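Long-range contact in aromatic-amino-acid transaminase TyrB (Burkholderia cenocepacia K56-2Valvano, PDB 4WD2), which probably catalyses the pyridoxal-phosphate-dependent transfer of amino groups between aromatic amino acids and 2-oxo acids: residues I326-L337 with L346-T357. Residues are numbered along the deposited sequence; the frame is centred on the assembly and turned at random.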
loop_
_atom_site.group_PDB
_atom_site.type_symbol
_atom_site.label_atom_id
_atom_site.label_comp_id
_atom_site.label_asym_id
_atom_site.label_seq_id
_atom_site.Cartn_x
_atom_site.Cartn_y
_atom_site.Cartn_z
ATOM N N ILE A 326 20.929 22.555 3.229
ATOM C CA ILE A 326 21.823 21.505 2.744
ATOM C C ILE A 326 23.006 22.118 1.981
ATOM O O ILE A 326 24.157 21.725 2.190
ATOM C CB ILE A 326 21.080 20.490 1.835
ATOM C CG1 ILE A 326 20.045 19.702 2.646
ATOM C CG2 ILE A 326 22.065 19.523 1.179
ATOM C CD1 ILE A 326 19.227 18.737 1.823
ATOM N N ALA A 327 22.728 23.088 1.110
ATOM C CA ALA A 327 23.792 23.723 0.338
ATOM C C ALA A 327 24.781 24.442 1.251
ATOM O O ALA A 327 25.987 24.427 1.013
ATOM C CB ALA A 327 23.204 24.680 -0.683
ATOM N N ARG A 328 24.271 25.050 2.318
ATOM C CA ARG A 328 25.123 25.698 3.309
ATOM C C ARG A 328 26.019 24.680 4.011
ATOM O O ARG A 328 27.196 24.934 4.258
ATOM C CB ARG A 328 24.286 26.449 4.341
ATOM C CG ARG A 328 25.124 27.172 5.373
ATOM C CD ARG A 328 24.293 28.022 6.316
ATOM N NE ARG A 328 25.142 28.616 7.344
ATOM C CZ ARG A 328 25.286 28.124 8.570
ATOM N NH1 ARG A 328 24.622 27.040 8.929
ATOM N NH2 ARG A 328 26.088 28.721 9.439
ATOM N N MET A 329 25.464 23.513 4.318
ATOM C CA MET A 329 26.254 22.466 4.966
ATOM C C MET A 329 27.312 21.913 4.015
ATOM O O MET A 329 28.423 21.587 4.433
ATOM C CB MET A 329 25.355 21.333 5.474
ATOM C CG MET A 329 24.479 21.723 6.664
ATOM S SD MET A 329 25.420 22.229 8.122
ATOM C CE MET A 329 25.413 24.022 7.980
ATOM N N ARG A 330 26.971 21.805 2.736
ATOM C CA ARG A 330 27.946 21.361 1.745
ATOM C C ARG A 330 29.131 22.322 1.712
ATOM O O ARG A 330 30.284 21.899 1.731
ATOM C CB ARG A 330 27.303 21.242 0.360
ATOM C CG ARG A 330 26.368 20.042 0.217
ATOM C CD ARG A 330 25.878 19.881 -1.220
ATOM N NE ARG A 330 25.074 18.671 -1.382
ATOM C CZ ARG A 330 25.585 17.447 -1.480
ATOM N NH1 ARG A 330 26.900 17.268 -1.432
ATOM N NH2 ARG A 330 24.782 16.402 -1.618
ATOM N N GLN A 331 28.840 23.618 1.679
ATOM C CA GLN A 331 29.897 24.620 1.660
ATOM C C GLN A 331 30.685 24.620 2.977
ATOM O O GLN A 331 31.908 24.741 2.961
ATOM C CB GLN A 331 29.316 26.010 1.377
ATOM C CG GLN A 331 30.371 27.063 1.024
ATOM C CD GLN A 331 31.018 26.820 -0.334
ATOM O OE1 GLN A 331 30.373 26.966 -1.377
ATOM N NE2 GLN A 331 32.291 26.434 -0.327
ATOM N N SER A 332 29.988 24.455 4.105
ATOM C CA SER A 332 30.628 24.462 5.421
ATOM C C SER A 332 31.584 23.293 5.598
ATOM O O SER A 332 32.690 23.478 6.107
ATOM C CB SER A 332 29.588 24.443 6.546
ATOM O OG SER A 332 28.763 25.596 6.510
ATOM N N ILE A 333 31.175 22.096 5.184
ATOM C CA ILE A 333 32.062 20.943 5.310
ATOM C C ILE A 333 33.215 21.073 4.307
ATOM O O ILE A 333 34.358 20.777 4.646
ATOM C CB ILE A 333 31.316 19.580 5.135
ATOM C CG1 ILE A 333 32.185 18.428 5.652
ATOM C CG2 ILE A 333 30.907 19.325 3.696
ATOM C CD1 ILE A 333 31.451 17.126 5.753
ATOM N N HIS A 334 32.920 21.555 3.097
ATOM C CA HIS A 334 33.960 21.810 2.103
ATOM C C HIS A 334 35.054 22.713 2.670
ATOM O O HIS A 334 36.237 22.374 2.627
ATOM C CB HIS A 334 33.365 22.446 0.839
ATOM C CG HIS A 334 34.396 22.908 -0.150
ATOM N ND1 HIS A 334 35.040 24.120 -0.041
ATOM C CD2 HIS A 334 34.890 22.314 -1.262
ATOM C CE1 HIS A 334 35.893 24.254 -1.043
ATOM N NE2 HIS A 334 35.820 23.174 -1.798
ATOM N N ASP A 335 34.652 23.860 3.204
ATOM C CA ASP A 335 35.601 24.822 3.742
ATOM C C ASP A 335 36.337 24.256 4.953
ATOM O O ASP A 335 37.516 24.537 5.152
ATOM C CB ASP A 335 34.898 26.129 4.119
ATOM C CG ASP A 335 34.300 26.838 2.918
ATOM O OD1 ASP A 335 34.554 26.410 1.774
ATOM O OD2 ASP A 335 33.566 27.824 3.127
ATOM N N GLY A 336 35.637 23.464 5.760
ATOM C CA GLY A 336 36.258 22.804 6.896
ATOM C C GLY A 336 37.338 21.809 6.497
ATOM O O GLY A 336 38.345 21.660 7.194
ATOM N N LEU A 337 37.121 21.118 5.380
ATOM C CA LEU A 337 38.071 20.136 4.857
ATOM C C LEU A 337 39.282 20.797 4.213
ATOM O O LEU A 337 40.367 20.221 4.180
ATOM C CB LEU A 337 37.389 19.230 3.831
ATOM C CG LEU A 337 36.371 18.239 4.387
ATOM C CD1 LEU A 337 35.479 17.706 3.274
ATOM C CD2 LEU A 337 37.093 17.110 5.099
ATOM N N LEU A 346 38.155 18.439 -2.932
ATOM C CA LEU A 346 36.989 18.505 -2.072
ATOM C C LEU A 346 35.802 18.955 -2.904
ATOM O O LEU A 346 34.732 19.248 -2.378
ATOM C CB LEU A 346 37.228 19.469 -0.917
ATOM C CG LEU A 346 38.619 19.336 -0.306
ATOM C CD1 LEU A 346 38.891 20.488 0.643
ATOM C CD2 LEU A 346 38.754 17.996 0.404
ATOM N N THR A 347 36.017 19.017 -4.214
ATOM C CA THR A 347 35.027 19.536 -5.145
ATOM C C THR A 347 33.722 18.767 -5.057
ATOM O O THR A 347 32.644 19.351 -5.185
ATOM C CB THR A 347 35.543 19.478 -6.589
ATOM O OG1 THR A 347 36.762 20.221 -6.681
ATOM C CG2 THR A 347 34.525 20.072 -7.549
ATOM N N ARG A 348 33.826 17.460 -4.828
ATOM C CA ARG A 348 32.650 16.596 -4.805
ATOM C C ARG A 348 31.603 17.073 -3.803
ATOM O O ARG A 348 30.410 16.963 -4.066
ATOM C CB ARG A 348 33.042 15.139 -4.504
ATOM C CG ARG A 348 33.499 14.849 -3.080
ATOM C CD ARG A 348 33.821 13.369 -2.899
ATOM N NE ARG A 348 34.925 12.956 -3.764
ATOM C CZ ARG A 348 35.110 11.723 -4.227
ATOM N NH1 ARG A 348 34.259 10.753 -3.924
ATOM N NH2 ARG A 348 36.148 11.464 -5.009
ATOM N N TYR A 349 32.044 17.626 -2.674
ATOM C CA TYR A 349 31.117 18.049 -1.620
ATOM C C TYR A 349 30.201 19.192 -2.035
ATOM O O TYR A 349 29.099 19.316 -1.517
ATOM C CB TYR A 349 31.883 18.441 -0.359
ATOM C CG TYR A 349 32.474 17.240 0.328
ATOM C CD1 TYR A 349 31.711 16.477 1.209
ATOM C CD2 TYR A 349 33.780 16.843 0.069
ATOM C CE1 TYR A 349 32.240 15.361 1.826
ATOM C CE2 TYR A 349 34.316 15.727 0.679
ATOM C CZ TYR A 349 33.544 14.992 1.558
ATOM O OH TYR A 349 34.079 13.885 2.168
ATOM N N VAL A 350 30.649 20.024 -2.967
ATOM C CA VAL A 350 29.829 21.136 -3.425
ATOM C C VAL A 350 29.249 20.876 -4.811
ATOM O O VAL A 350 28.297 21.548 -5.222
ATOM C CB VAL A 350 30.625 22.461 -3.436
ATOM C CG1 VAL A 350 30.826 22.971 -2.012
ATOM C CG2 VAL A 350 31.955 22.285 -4.144
ATOM N N LYS A 351 29.819 19.899 -5.519
ATOM C CA LYS A 351 29.360 19.527 -6.861
ATOM C C LYS A 351 28.225 18.512 -6.796
ATOM O O LYS A 351 27.285 18.562 -7.583
ATOM C CB LYS A 351 30.509 18.956 -7.694
ATOM N N GLN A 352 28.313 17.587 -5.851
ATOM C CA GLN A 352 27.234 16.631 -5.658
ATOM C C GLN A 352 26.026 17.354 -5.074
ATOM O O GLN A 352 26.149 18.473 -4.568
ATOM C CB GLN A 352 27.694 15.472 -4.770
ATOM C CG GLN A 352 28.745 14.614 -5.463
ATOM C CD GLN A 352 29.357 13.577 -4.557
ATOM O OE1 GLN A 352 29.093 13.555 -3.354
ATOM N NE2 GLN A 352 30.180 12.703 -5.130
ATOM N N ARG A 353 24.853 16.742 -5.178
ATOM C CA ARG A 353 23.614 17.442 -4.838
ATOM C C ARG A 353 22.591 16.570 -4.117
ATOM O O ARG A 353 22.599 15.346 -4.250
ATOM C CB ARG A 353 22.973 18.022 -6.103
ATOM C CG ARG A 353 23.743 19.168 -6.728
ATOM C CD ARG A 353 22.859 19.949 -7.679
ATOM N NE ARG A 353 22.149 19.062 -8.595
ATOM C CZ ARG A 353 21.208 19.463 -9.444
ATOM N NH1 ARG A 353 20.864 20.744 -9.497
ATOM N NH2 ARG A 353 20.612 18.583 -10.241
ATOM N N GLY A 354 21.703 17.215 -3.364
ATOM C CA GLY A 354 20.646 16.515 -2.657
ATOM C C GLY A 354 21.080 16.121 -1.265
ATOM O O GLY A 354 21.976 16.730 -0.697
ATOM N N MET A 355 20.466 15.084 -0.710
ATOM C CA MET A 355 20.764 14.721 0.670
ATOM C C MET A 355 22.005 13.858 0.831
ATOM O O MET A 355 22.478 13.673 1.947
ATOM C CB MET A 355 19.574 14.007 1.298
ATOM C CG MET A 355 18.451 14.949 1.655
ATOM S SD MET A 355 17.127 14.061 2.448
ATOM C CE MET A 355 15.723 14.869 1.691
ATOM N N PHE A 356 22.543 13.333 -0.262
ATOM C CA PHE A 356 23.651 12.392 -0.128
ATOM C C PHE A 356 24.913 12.828 -0.820
ATOM O O PHE A 356 24.881 13.560 -1.806
ATOM C CB PHE A 356 23.245 11.021 -0.660
ATOM C CG PHE A 356 22.012 10.475 -0.014
ATOM C CD1 PHE A 356 22.053 10.001 1.285
ATOM C CD2 PHE A 356 20.806 10.456 -0.695
ATOM C CE1 PHE A 356 20.914 9.506 1.894
ATOM C CE2 PHE A 356 19.668 9.970 -0.096
ATOM C CZ PHE A 356 19.720 9.490 1.204
ATOM N N THR A 357 26.034 12.362 -0.289
ATOM C CA THR A 357 27.315 12.518 -0.949
ATOM C C THR A 357 28.092 11.212 -0.839
ATOM O O THR A 357 28.076 10.544 0.203
ATOM C CB THR A 357 28.118 13.711 -0.363
ATOM O OG1 THR A 357 28.091 14.800 -1.296
ATOM C CG2 THR A 357 29.583 13.336 -0.089
HETATM O O HOH W 1 22.638 19.881 -2.448
#
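R330 reaches from the helix into the turn that leads from helix 348-351 to strand 356-358 and spends every guanidinium N-H there. NH1 gives a nearly straight bond to T357 OG1 (2.7 Å, N-H...O 168°) and another to Y349 O at 3.0 Å. NH2 is shared between F356 O at 2.8 Å and G354 O, the latter tilted from the guanidinium plane, and meets both carbonyls well above their peptide planes. NE reaches a water that also accepts from G354 N, so five bonds fix the group's rotation. Q352 O lies over the centre of the guanidinium, 3.3 Å from R330 CZ, too badly angled to be a hydrogen-bond partner, though its partial negative charge probably favours the buried cation. R330 CG lies anti to its carbonyl carbon (chi1 -73°) and the chain runs extended to NE, carrying the cation past Y349 O to the start of the strand. T357 OG1 in turn donates in the carbonyl plane to Q352 OE1, while Q352 NE2 bonds G163 O, so the Q352 amide is a second shell positioning the hydroxyl that R330 binds. I326 flanks this site, CG2 against G354 O and CD1 on M355 CG. Further along the helix, the edge of the H334 ring faces L346 O, CD2 at 3.3 Å, while ND1 bonds D335 OD1; V350 CG1 packs on H334 CB. L337 CD1 sits over one face of the Y349 ring, 3.8 Å from its centroid, a CH-pi contact, and I333 CG2 touches Y349 CD1. I400 of helix 393-405 touches both L337 and Y349. A buried arginine collecting backbone carbonyls thus joins long helix 309-338 to helix 348-351 and strand 356-358, within the small C-terminal domain of a fold-type I PLP-dependent aminotransferase.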